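Local coordinates for TRUD (Uncultured prochloron, PDB 4BS9), which is a cyanobactin heterocyclase that binds zinc and probably uses ATP to convert residues of a precursor peptide into heterocycles, at residues L109-T114 with T156-V161; T116-G121 with P170-I175; P200-G205 with H310-R315. All blocks are in the same frame, centred on the assembly; numbering follows the deposited sequence.

Contact 1 of 3, residues L109-T114 with T156-V161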
ATOM      1  N   LEU A 109     -16.737  30.683 -14.051  1.00 72.45           N
ATOM      2  CA  LEU A 109     -16.159  30.310 -15.350  1.00 69.73           C
ATOM      3  C   LEU A 109     -16.149  31.426 -16.415  1.00 73.87           C
ATOM      4  O   LEU A 109     -15.479  31.302 -17.448  1.00 72.95           O
ATOM      5  CB  LEU A 109     -16.912  29.104 -15.916  1.00 68.78           C
ATOM      6  CG  LEU A 109     -17.108  27.836 -15.062  1.00 65.95           C
ATOM      7  CD1 LEU A 109     -17.924  26.783 -15.802  1.00 63.37           C
ATOM      8  CD2 LEU A 109     -15.785  27.220 -14.624  1.00 64.60           C
ATOM      9  N   LYS A 110     -16.870  32.515 -16.169  1.00 79.32           N
ATOM     10  CA  LYS A 110     -17.044  33.547 -17.193  1.00 86.28           C
ATOM     11  C   LYS A 110     -15.751  34.310 -17.436  1.00 82.82           C
ATOM     12  O   LYS A 110     -15.611  35.004 -18.447  1.00 88.19           O
ATOM     13  CB  LYS A 110     -18.154  34.527 -16.804  1.00 93.24           C
ATOM     14  CG  LYS A 110     -17.719  35.509 -15.724  1.00100.75           C
ATOM     15  CD  LYS A 110     -18.883  36.285 -15.134  1.00108.15           C
ATOM     16  CE  LYS A 110     -18.441  37.087 -13.917  1.00113.15           C
ATOM     17  NZ  LYS A 110     -19.459  38.106 -13.524  1.00117.82           N
ATOM     18  N   GLN A 111     -14.817  34.210 -16.508  1.00 77.24           N
ATOM     19  CA  GLN A 111     -13.520  34.853 -16.710  1.00 79.72           C
ATOM     20  C   GLN A 111     -12.658  34.183 -17.778  1.00 72.53           C
ATOM     21  O   GLN A 111     -12.821  32.988 -18.079  1.00 65.46           O
ATOM     22  CB  GLN A 111     -12.763  34.943 -15.393  1.00 81.95           C
ATOM     23  CG  GLN A 111     -13.397  35.958 -14.463  1.00 89.35           C
ATOM     24  CD  GLN A 111     -12.538  36.270 -13.259  1.00 92.07           C
ATOM     25  OE1 GLN A 111     -11.302  36.332 -13.351  1.00 88.49           O
ATOM     26  NE2 GLN A 111     -13.189  36.486 -12.113  1.00 94.55           N
ATOM     27  N   PRO A 112     -11.739  34.960 -18.365  1.00 71.38           N
ATOM     28  CA  PRO A 112     -10.977  34.454 -19.490  1.00 71.59           C
ATOM     29  C   PRO A 112      -9.766  33.663 -19.064  1.00 69.99           C
ATOM     30  O   PRO A 112      -9.247  33.831 -17.957  1.00 73.53           O
ATOM     31  CB  PRO A 112     -10.542  35.719 -20.218  1.00 72.98           C
ATOM     32  CG  PRO A 112     -10.414  36.731 -19.143  1.00 73.90           C
ATOM     33  CD  PRO A 112     -11.358  36.340 -18.034  1.00 73.17           C
ATOM     34  N   VAL A 113      -9.342  32.800 -19.972  1.00 69.97           N
ATOM     35  CA  VAL A 113      -8.191  31.934 -19.814  1.00 62.40           C
ATOM     36  C   VAL A 113      -7.469  31.947 -21.134  1.00 64.41           C
ATOM     37  O   VAL A 113      -8.097  32.011 -22.186  1.00 68.90           O
ATOM     38  CB  VAL A 113      -8.639  30.512 -19.552  1.00 59.50           C
ATOM     39  CG1 VAL A 113      -7.515  29.533 -19.802  1.00 59.66           C
ATOM     40  CG2 VAL A 113      -9.141  30.392 -18.134  1.00 59.07           C
ATOM     41  N   THR A 114      -6.147  31.887 -21.087  1.00 65.43           N
ATOM     42  CA  THR A 114      -5.349  31.897 -22.298  1.00 63.69           C
ATOM     43  C   THR A 114      -4.537  30.598 -22.402  1.00 59.85           C
ATOM     44  O   THR A 114      -4.206  30.011 -21.388  1.00 58.80           O
ATOM     45  CB  THR A 114      -4.489  33.161 -22.360  1.00 63.58           C
ATOM     46  OG1 THR A 114      -4.055  33.344 -23.705  1.00 69.51           O
ATOM     47  CG2 THR A 114      -3.297  33.086 -21.420  1.00 62.60           C
ATOM     48  N   THR A 156      -4.738  40.505 -18.554  1.00 93.66           N
ATOM     49  CA  THR A 156      -6.164  40.305 -18.798  1.00 92.37           C
ATOM     50  C   THR A 156      -6.598  38.942 -18.289  1.00 86.79           C
ATOM     51  O   THR A 156      -7.542  38.834 -17.514  1.00 88.12           O
ATOM     52  CB  THR A 156      -6.503  40.433 -20.294  1.00 95.08           C
ATOM     53  OG1 THR A 156      -6.450  41.817 -20.681  1.00 99.98           O
ATOM     54  CG2 THR A 156      -7.902  39.902 -20.589  1.00 93.90           C
ATOM     55  N   ALA A 157      -5.890  37.913 -18.738  1.00 86.31           N
ATOM     56  CA  ALA A 157      -6.213  36.515 -18.422  1.00 81.91           C
ATOM     57  C   ALA A 157      -5.902  36.213 -16.987  1.00 77.66           C
ATOM     58  O   ALA A 157      -4.989  36.787 -16.415  1.00 83.97           O
ATOM     59  CB  ALA A 157      -5.419  35.570 -19.315  1.00 80.58           C
ATOM     60  N   GLN A 158      -6.646  35.290 -16.405  1.00 76.14           N
ATOM     61  CA  GLN A 158      -6.381  34.898 -15.033  1.00 77.00           C
ATOM     62  C   GLN A 158      -5.831  33.487 -14.892  1.00 68.99           C
ATOM     63  O   GLN A 158      -5.579  33.009 -13.788  1.00 62.55           O
ATOM     64  CB  GLN A 158      -7.640  35.034 -14.222  1.00 82.11           C
ATOM     65  CG  GLN A 158      -8.669  33.981 -14.524  1.00 83.59           C
ATOM     66  CD  GLN A 158      -9.572  33.839 -13.343  1.00 90.79           C
ATOM     67  OE1 GLN A 158      -9.792  34.826 -12.621  1.00 95.30           O
ATOM     68  NE2 GLN A 158     -10.076  32.619 -13.099  1.00 87.29           N
ATOM     69  N   LEU A 159      -5.668  32.816 -16.015  1.00 66.41           N
ATOM     70  CA  LEU A 159      -4.955  31.579 -16.031  1.00 62.85           C
ATOM     71  C   LEU A 159      -4.311  31.454 -17.366  1.00 64.03           C
ATOM     72  O   LEU A 159      -4.936  31.689 -18.388  1.00 66.06           O
ATOM     73  CB  LEU A 159      -5.892  30.409 -15.824  1.00 62.80           C
ATOM     74  CG  LEU A 159      -5.187  29.055 -15.707  1.00 62.54           C
ATOM     75  CD1 LEU A 159      -4.311  28.972 -14.461  1.00 63.99           C
ATOM     76  CD2 LEU A 159      -6.229  27.949 -15.699  1.00 60.24           C
ATOM     77  N   GLN A 160      -3.039  31.112 -17.362  1.00 66.04           N
ATOM     78  CA  GLN A 160      -2.369  30.812 -18.588  1.00 64.78           C
ATOM     79  C   GLN A 160      -2.165  29.338 -18.526  1.00 61.69           C
ATOM     80  O   GLN A 160      -1.620  28.831 -17.559  1.00 60.69           O
ATOM     81  CB  GLN A 160      -1.033  31.524 -18.677  1.00 67.79           C
ATOM     82  CG  GLN A 160      -0.513  31.602 -20.103  1.00 71.11           C
ATOM     83  CD  GLN A 160       0.993  31.795 -20.229  1.00 73.55           C
ATOM     84  OE1 GLN A 160       1.523  31.732 -21.332  1.00 83.53           O
ATOM     85  NE2 GLN A 160       1.684  32.051 -19.126  1.00 71.41           N
ATOM     86  N   VAL A 161      -2.637  28.648 -19.551  1.00 62.55           N
ATOM     87  CA  VAL A 161      -2.421  27.223 -19.692  1.00 58.82           C
ATOM     88  C   VAL A 161      -1.295  27.034 -20.666  1.00 57.85           C
ATOM     89  O   VAL A 161      -1.304  27.621 -21.739  1.00 54.71           O
ATOM     90  CB  VAL A 161      -3.653  26.525 -20.246  1.00 59.72           C
ATOM     91  CG1 VAL A 161      -3.393  25.039 -20.409  1.00 60.67           C
ATOM     92  CG2 VAL A 161      -4.824  26.755 -19.311  1.00 59.75           C
TER
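Thr114 pairs with Gln160 in a parallel beta bridge, where strand 112-117 runs beside strand 160-163 in the mixed sheet of this domain. The Thr114 backbone bonds to both neighbours of Gln160, the pattern of a parallel bridge. Its N donates to Leu159 O at 3.0 Å. Its O accepts from Val161 N at 2.8 Å. Both bonds are almost straight, with N-H...O angles of 175°. Ahead of the bridge, Gln158 N makes a weak hydrogen bond to Pro112 O at 3.4 Å.

The Thr114 side chain lies on the same face of the sheet as Gln160. Its CB sits 4.0 Å from Ala157 CB. Beyond CB the branches part. CG2 is set between the backbone N and the carbonyl carbon, and it meets Gln160 CG at 3.4 Å, with the two side chains alongside and pointing the same way. OG1 stands anti to the backbone N (chi1 -162°) and bonds to Ser142 O on the neighbouring strand 140-142. The hydroxyl therefore ties strand 112-117 to its neighbour on the other side. OE1 of Gln160 bonds to Thr116 OG1.

Val113 is buried, and its side chain also touches Met275 of helix 257-283. Its two methyls divide their work. Val113 CG2 touches Leu159 CB at 4.0 Å, and Leu159 in turn touches Ile271 of the same helix. The other methyl goes to Val161, on strand 160-163: Val113 CG1 lies 3.9 Å from Val161 CG2.

Contact 2 of 3, residues T116-G121 with P170-I175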
ATOM      1  N   THR A 116      -1.261  28.410 -24.399  1.00 60.07           N
ATOM      2  CA  THR A 116       0.029  28.630 -25.084  1.00 63.50           C
ATOM      3  C   THR A 116       0.896  27.378 -25.089  1.00 64.32           C
ATOM      4  O   THR A 116       0.548  26.360 -24.482  1.00 65.08           O
ATOM      5  CB  THR A 116       0.867  29.737 -24.405  1.00 64.84           C
ATOM      6  OG1 THR A 116       1.201  29.320 -23.078  1.00 67.43           O
ATOM      7  CG2 THR A 116       0.107  31.053 -24.331  1.00 69.13           C
ATOM      8  N   THR A 117       2.042  27.476 -25.754  1.00 64.10           N
ATOM      9  CA  THR A 117       2.963  26.371 -25.869  1.00 63.03           C
ATOM     10  C   THR A 117       4.327  26.763 -25.345  1.00 65.72           C
ATOM     11  O   THR A 117       4.660  27.940 -25.318  1.00 69.56           O
ATOM     12  CB  THR A 117       3.086  25.941 -27.325  1.00 63.01           C
ATOM     13  OG1 THR A 117       3.574  27.042 -28.109  1.00 66.25           O
ATOM     14  CG2 THR A 117       1.739  25.504 -27.824  1.00 62.18           C
ATOM     15  N   ALA A 118       5.119  25.771 -24.939  1.00 66.40           N
ATOM     16  CA  ALA A 118       6.433  26.028 -24.387  1.00 65.68           C
ATOM     17  C   ALA A 118       7.471  25.640 -25.398  1.00 69.88           C
ATOM     18  O   ALA A 118       8.245  26.473 -25.854  1.00 81.94           O
ATOM     19  CB  ALA A 118       6.640  25.269 -23.105  1.00 64.14           C
ATOM     20  N   GLY A 119       7.509  24.383 -25.783  1.00 67.22           N
ATOM     21  CA  GLY A 119       8.557  23.977 -26.720  1.00 70.07           C
ATOM     22  C   GLY A 119       8.298  24.377 -28.158  1.00 70.35           C
ATOM     23  O   GLY A 119       7.600  25.353 -28.436  1.00 68.98           O
ATOM     24  N   LYS A 120       8.882  23.611 -29.070  1.00 73.94           N
ATOM     25  CA  LYS A 120       8.514  23.651 -30.475  1.00 80.80           C
ATOM     26  C   LYS A 120       7.670  22.419 -30.815  1.00 80.43           C
ATOM     27  O   LYS A 120       7.323  22.204 -31.967  1.00 79.12           O
ATOM     28  CB  LYS A 120       9.766  23.666 -31.348  1.00 87.53           C
ATOM     29  CG  LYS A 120      10.713  24.840 -31.119  1.00 92.60           C
ATOM     30  CD  LYS A 120      12.043  24.581 -31.826  1.00 99.53           C
ATOM     31  CE  LYS A 120      12.777  25.860 -32.221  1.00103.72           C
ATOM     32  NZ  LYS A 120      13.639  25.652 -33.424  1.00105.97           N
ATOM     33  N   GLY A 121       7.324  21.625 -29.804  1.00 79.73           N
ATOM     34  CA  GLY A 121       6.765  20.298 -30.031  1.00 78.18           C
ATOM     35  C   GLY A 121       5.285  20.175 -29.781  1.00 76.03           C
ATOM     36  O   GLY A 121       4.815  19.124 -29.386  1.00 76.02           O
ATOM     37  N   PRO A 170      13.373  24.515 -21.979  1.00 63.51           N
ATOM     38  CA  PRO A 170      14.058  25.749 -21.569  1.00 62.96           C
ATOM     39  C   PRO A 170      13.192  26.977 -21.534  1.00 63.96           C
ATOM     40  O   PRO A 170      13.412  27.842 -20.717  1.00 65.46           O
ATOM     41  CB  PRO A 170      15.096  25.934 -22.657  1.00 63.19           C
ATOM     42  CG  PRO A 170      15.432  24.551 -23.038  1.00 63.14           C
ATOM     43  CD  PRO A 170      14.156  23.782 -22.981  1.00 62.07           C
ATOM     44  N   GLU A 171      12.220  27.063 -22.428  1.00 68.58           N
ATOM     45  CA  GLU A 171      11.376  28.250 -22.516  1.00 71.00           C
ATOM     46  C   GLU A 171      10.596  28.555 -21.223  1.00 65.59           C
ATOM     47  O   GLU A 171      10.241  29.705 -20.944  1.00 63.77           O
ATOM     48  CB  GLU A 171      10.414  28.075 -23.676  1.00 76.35           C
ATOM     49  CG  GLU A 171       9.644  29.334 -24.015  1.00 85.36           C
ATOM     50  CD  GLU A 171       9.106  29.319 -25.431  1.00 92.47           C
ATOM     51  OE1 GLU A 171       9.876  28.931 -26.347  1.00 97.56           O
ATOM     52  OE2 GLU A 171       7.922  29.693 -25.626  1.00 93.17           O
ATOM     53  N   LEU A 172      10.348  27.521 -20.432  1.00 60.54           N
ATOM     54  CA  LEU A 172       9.543  27.643 -19.222  1.00 58.65           C
ATOM     55  C   LEU A 172      10.170  28.570 -18.188  1.00 59.91           C
ATOM     56  O   LEU A 172       9.468  29.183 -17.390  1.00 62.43           O
ATOM     57  CB  LEU A 172       9.302  26.261 -18.615  1.00 55.60           C
ATOM     58  CG  LEU A 172       8.580  25.301 -19.564  1.00 53.41           C
ATOM     59  CD1 LEU A 172       8.742  23.862 -19.117  1.00 52.72           C
ATOM     60  CD2 LEU A 172       7.117  25.668 -19.691  1.00 53.02           C
ATOM     61  N   ALA A 173      11.486  28.691 -18.200  1.00 60.15           N
ATOM     62  CA  ALA A 173      12.155  29.602 -17.277  1.00 60.76           C
ATOM     63  C   ALA A 173      11.711  31.057 -17.487  1.00 62.19           C
ATOM     64  O   ALA A 173      11.480  31.784 -16.527  1.00 67.32           O
ATOM     65  CB  ALA A 173      13.649  29.492 -17.429  1.00 58.22           C
ATOM     66  N   ALA A 174      11.590  31.471 -18.742  1.00 61.06           N
ATOM     67  CA  ALA A 174      11.160  32.825 -19.070  1.00 58.90           C
ATOM     68  C   ALA A 174       9.717  33.028 -18.643  1.00 58.42           C
ATOM     69  O   ALA A 174       9.364  34.077 -18.107  1.00 58.65           O
ATOM     70  CB  ALA A 174      11.290  33.050 -20.556  1.00 58.04           C
ATOM     71  N   ILE A 175       8.912  31.994 -18.894  1.00 56.04           N
ATOM     72  CA  ILE A 175       7.464  31.984 -18.665  1.00 54.84           C
ATOM     73  C   ILE A 175       7.161  32.074 -17.184  1.00 57.33           C
ATOM     74  O   ILE A 175       6.296  32.844 -16.753  1.00 60.89           O
ATOM     75  CB  ILE A 175       6.844  30.682 -19.223  1.00 51.73           C
ATOM     76  CG1 ILE A 175       6.900  30.695 -20.747  1.00 51.65           C
ATOM     77  CG2 ILE A 175       5.411  30.492 -18.754  1.00 49.37           C
ATOM     78  CD1 ILE A 175       6.738  29.338 -21.378  1.00 51.67           C
TER
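A beta-alpha-beta crossover joins the parallel strands 160-163 and 186-190 through helix 172-182, and Ala118 meets the start of that helix at Leu172 and Glu171. Ala118 follows directly on strand 112-117, so the contact brings the end of one strand against the helix that follows its neighbour in the sheet. The nearest backbone approach is Ala118 CA to Glu171 CA, 5.7 Å.

The apolar part centres on the Ala118 methyl. Its CB touches Leu172 CD2 at 3.5 Å. Leu172 has CG anti to its carbonyl carbon (chi1 -59°), and although its CB does not aim at Ala118, the end of the side chain comes nearer. One turn further along the helix, Ile175 CD1 reaches Ala118 CB more loosely, at 4.4 Å. Val162 of strand 160-163 touches both Ala118 and Leu172. Leu172 also touches Leu188 and Trp210, and its side chain is about 12 Å from the zinc ion.

The CB of Glu171 is directed toward segment 116-121, and the extended chain (chi1 -170°) brings the carboxylate to the Ala118 carbonyl. Glu171 OE1 and OE2 lie 3.0 and 3.2 Å from Ala118 O. These are acceptors facing an acceptor. The contact therefore rests on apolar packing round the Ala118 methyl, and the carboxylate adds no hydrogen bond between the segments.

Contact 3 of 3, residues P200-G205 with H310-R315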
ATOM      1  N   PRO A 200       2.032  21.127 -12.429  1.00 58.50           N
ATOM      2  CA  PRO A 200       1.288  21.849 -11.417  1.00 58.22           C
ATOM      3  C   PRO A 200       0.556  23.008 -12.014  1.00 57.71           C
ATOM      4  O   PRO A 200       0.948  23.528 -13.063  1.00 58.08           O
ATOM      5  CB  PRO A 200       2.372  22.391 -10.479  1.00 60.66           C
ATOM      6  CG  PRO A 200       3.646  21.752 -10.911  1.00 62.15           C
ATOM      7  CD  PRO A 200       3.461  21.412 -12.357  1.00 60.45           C
ATOM      8  N   LEU A 201      -0.513  23.394 -11.344  1.00 56.95           N
ATOM      9  CA  LEU A 201      -1.035  24.714 -11.505  1.00 55.98           C
ATOM     10  C   LEU A 201      -0.224  25.582 -10.548  1.00 53.84           C
ATOM     11  O   LEU A 201      -0.307  25.454  -9.330  1.00 50.79           O
ATOM     12  CB  LEU A 201      -2.518  24.734 -11.175  1.00 58.13           C
ATOM     13  CG  LEU A 201      -3.245  25.904 -11.827  1.00 58.58           C
ATOM     14  CD1 LEU A 201      -4.720  25.576 -11.944  1.00 59.60           C
ATOM     15  CD2 LEU A 201      -3.052  27.189 -11.046  1.00 59.00           C
ATOM     16  N   PHE A 202       0.592  26.444 -11.122  1.00 53.54           N
ATOM     17  CA  PHE A 202       1.421  27.338 -10.348  1.00 55.79           C
ATOM     18  C   PHE A 202       0.625  28.594 -10.016  1.00 58.26           C
ATOM     19  O   PHE A 202      -0.018  29.167 -10.899  1.00 56.93           O
ATOM     20  CB  PHE A 202       2.652  27.753 -11.145  1.00 56.43           C
ATOM     21  CG  PHE A 202       3.504  26.617 -11.622  1.00 54.54           C
ATOM     22  CD1 PHE A 202       4.474  26.088 -10.813  1.00 56.35           C
ATOM     23  CD2 PHE A 202       3.373  26.125 -12.918  1.00 56.51           C
ATOM     24  CE1 PHE A 202       5.281  25.044 -11.263  1.00 61.13           C
ATOM     25  CE2 PHE A 202       4.172  25.087 -13.382  1.00 58.07           C
ATOM     26  CZ  PHE A 202       5.136  24.546 -12.555  1.00 58.79           C
ATOM     27  N   VAL A 203       0.690  29.016  -8.748  1.00 61.57           N
ATOM     28  CA  VAL A 203       0.006  30.216  -8.231  1.00 61.23           C
ATOM     29  C   VAL A 203       1.024  31.057  -7.465  1.00 60.10           C
ATOM     30  O   VAL A 203       1.285  30.788  -6.300  1.00 61.66           O
ATOM     31  CB  VAL A 203      -1.153  29.847  -7.267  1.00 61.77           C
ATOM     32  CG1 VAL A 203      -1.906  31.084  -6.819  1.00 62.22           C
ATOM     33  CG2 VAL A 203      -2.129  28.895  -7.930  1.00 62.84           C
ATOM     34  N   PRO A 204       1.603  32.069  -8.121  1.00 59.41           N
ATOM     35  CA  PRO A 204       2.740  32.838  -7.639  1.00 61.15           C
ATOM     36  C   PRO A 204       2.842  33.203  -6.163  1.00 65.77           C
ATOM     37  O   PRO A 204       3.947  33.199  -5.614  1.00 75.15           O
ATOM     38  CB  PRO A 204       2.705  34.064  -8.525  1.00 61.46           C
ATOM     39  CG  PRO A 204       2.326  33.488  -9.854  1.00 60.37           C
ATOM     40  CD  PRO A 204       1.366  32.353  -9.551  1.00 60.15           C
ATOM     41  N   GLY A 205       1.761  33.495  -5.474  1.00 66.13           N
ATOM     42  CA  GLY A 205       1.939  33.745  -4.023  1.00 69.59           C
ATOM     43  C   GLY A 205       2.081  32.516  -3.122  1.00 67.07           C
ATOM     44  O   GLY A 205       2.537  32.608  -1.991  1.00 65.79           O
ATOM     45  N   HIS A 310       1.921  13.550  -7.732  1.00 56.23           N
ATOM     46  CA  HIS A 310       3.263  13.987  -7.386  1.00 56.56           C
ATOM     47  C   HIS A 310       3.154  15.401  -6.872  1.00 61.26           C
ATOM     48  O   HIS A 310       2.783  16.325  -7.638  1.00 66.01           O
ATOM     49  CB  HIS A 310       4.157  14.002  -8.613  1.00 58.08           C
ATOM     50  CG  HIS A 310       4.032  12.800  -9.483  1.00 58.32           C
ATOM     51  ND1 HIS A 310       4.950  11.773  -9.462  1.00 61.19           N
ATOM     52  CD2 HIS A 310       3.114  12.469 -10.416  1.00 58.53           C
ATOM     53  CE1 HIS A 310       4.598  10.853 -10.341  1.00 59.18           C
ATOM     54  NE2 HIS A 310       3.486  11.252 -10.933  1.00 60.01           N
ATOM     55  N   PRO A 311       3.460  15.603  -5.585  1.00 60.55           N
ATOM     56  CA  PRO A 311       3.201  16.911  -4.995  1.00 59.55           C
ATOM     57  C   PRO A 311       4.386  17.842  -5.144  1.00 59.52           C
ATOM     58  O   PRO A 311       5.467  17.478  -4.736  1.00 69.98           O
ATOM     59  CB  PRO A 311       2.987  16.570  -3.525  1.00 60.24           C
ATOM     60  CG  PRO A 311       3.843  15.375  -3.284  1.00 60.77           C
ATOM     61  CD  PRO A 311       3.882  14.617  -4.579  1.00 60.63           C
ATOM     62  N   LEU A 312       4.194  19.030  -5.695  1.00 58.54           N
ATOM     63  CA  LEU A 312       5.278  20.003  -5.818  1.00 60.57           C
ATOM     64  C   LEU A 312       5.545  20.750  -4.494  1.00 63.54           C
ATOM     65  O   LEU A 312       4.661  21.380  -3.967  1.00 68.51           O
ATOM     66  CB  LEU A 312       4.948  21.017  -6.926  1.00 59.90           C
ATOM     67  CG  LEU A 312       5.898  22.221  -7.021  1.00 61.71           C
ATOM     68  CD1 LEU A 312       7.332  21.783  -7.285  1.00 60.01           C
ATOM     69  CD2 LEU A 312       5.430  23.209  -8.082  1.00 63.10           C
ATOM     70  N   SER A 313       6.768  20.691  -3.982  1.00 67.49           N
ATOM     71  CA  SER A 313       7.164  21.442  -2.786  1.00 68.30           C
ATOM     72  C   SER A 313       7.733  22.770  -3.205  1.00 67.93           C
ATOM     73  O   SER A 313       8.501  22.835  -4.171  1.00 68.26           O
ATOM     74  CB  SER A 313       8.265  20.701  -2.006  1.00 71.77           C
ATOM     75  OG  SER A 313       7.766  19.522  -1.397  1.00 76.08           O
ATOM     76  N   ARG A 314       7.395  23.821  -2.459  1.00 66.96           N
ATOM     77  CA  ARG A 314       7.949  25.152  -2.716  1.00 63.98           C
ATOM     78  C   ARG A 314       9.246  25.257  -1.936  1.00 64.69           C
ATOM     79  O   ARG A 314       9.251  25.166  -0.714  1.00 66.34           O
ATOM     80  CB  ARG A 314       6.985  26.243  -2.268  1.00 63.51           C
ATOM     81  CG  ARG A 314       7.443  27.637  -2.633  1.00 64.57           C
ATOM     82  CD  ARG A 314       7.144  28.656  -1.553  1.00 68.03           C
ATOM     83  NE  ARG A 314       7.579  30.001  -1.951  1.00 68.85           N
ATOM     84  CZ  ARG A 314       6.774  31.022  -2.232  1.00 67.49           C
ATOM     85  NH1 ARG A 314       5.453  30.880  -2.148  1.00 70.66           N
ATOM     86  NH2 ARG A 314       7.298  32.197  -2.586  1.00 63.31           N
ATOM     87  N   ARG A 315      10.346  25.436  -2.648  1.00 63.85           N
ATOM     88  CA  ARG A 315      11.669  25.339  -2.048  1.00 62.72           C
ATOM     89  C   ARG A 315      12.069  26.662  -1.424  1.00 63.12           C
ATOM     90  O   ARG A 315      12.283  27.633  -2.127  1.00 63.61           O
ATOM     91  CB  ARG A 315      12.689  24.922  -3.107  1.00 61.64           C
ATOM     92  CG  ARG A 315      12.537  23.483  -3.551  1.00 60.00           C
ATOM     93  CD  ARG A 315      13.620  23.051  -4.527  1.00 59.90           C
ATOM     94  NE  ARG A 315      14.926  22.816  -3.896  1.00 61.37           N
ATOM     95  CZ  ARG A 315      16.043  23.511  -4.149  1.00 64.18           C
ATOM     96  NH1 ARG A 315      16.043  24.505  -5.032  1.00 67.70           N
ATOM     97  NH2 ARG A 315      17.182  23.213  -3.526  1.00 64.68           N
TER
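Pro200 and Leu312 mark the nearest backbone approach, with CA atoms 7.1 Å apart, too far for strand pairing between the segments. Pro200 follows a cis peptide bond, and its ring carbon CG touches Leu312 CD2 at 3.6 Å. The same Leu312 CD2 lies 3.7 Å from Phe202 CE1. Leu312 crosses both side chains at about a right angle. Its CG stands anti to the backbone N (chi1 171°), which carries the branched end toward this pair. Within its own segment, Pro200 CB lies over one face of the Phe202 ring, offset toward the rim.

Further on, the contact turns polar and exposed. Arg314 NH1 makes a weak, bent bond to Gly205 O at 3.4 Å, with an N-H...O angle of 144°. The oxygen comes to the guanidinium edge, near its plane. NH2 of Arg314 bonds weakly to the carbonyl of Cys321, a zinc ligand.

The contact thus flanks the four-cysteine zinc site. Helix 210-217 supplies Cys212 and Leu213 against Leu312 and Trp210 against Phe202. In the sheet, strand 296-301 lies between strands 195-202 and 306-311.

How the contacts relate
All three contacts reach the same mixed sheet, yet only contact 1 is true strand pairing, with backbone bonds across it. Contact 2 sets the next part of strand 112-117 against a helix start by apolar packing, and contact 3 adds one weak side-chain bond. Contacts 1 and 2 meet where Thr116 N probably bonds to Val161 O. Contact 3 lies further across the sheet, beside the zinc site. It touches contact 1 by packing of Leu159 on Leu201 but stays about 7 Å from contact 2 at the nearest atoms. Each is partly buried; in contacts 2 and 3 the charged residue, Glu171 or Arg314, is exposed, while contact 1 has backbone bonds among buried residues. Contact 1 buries the largest area.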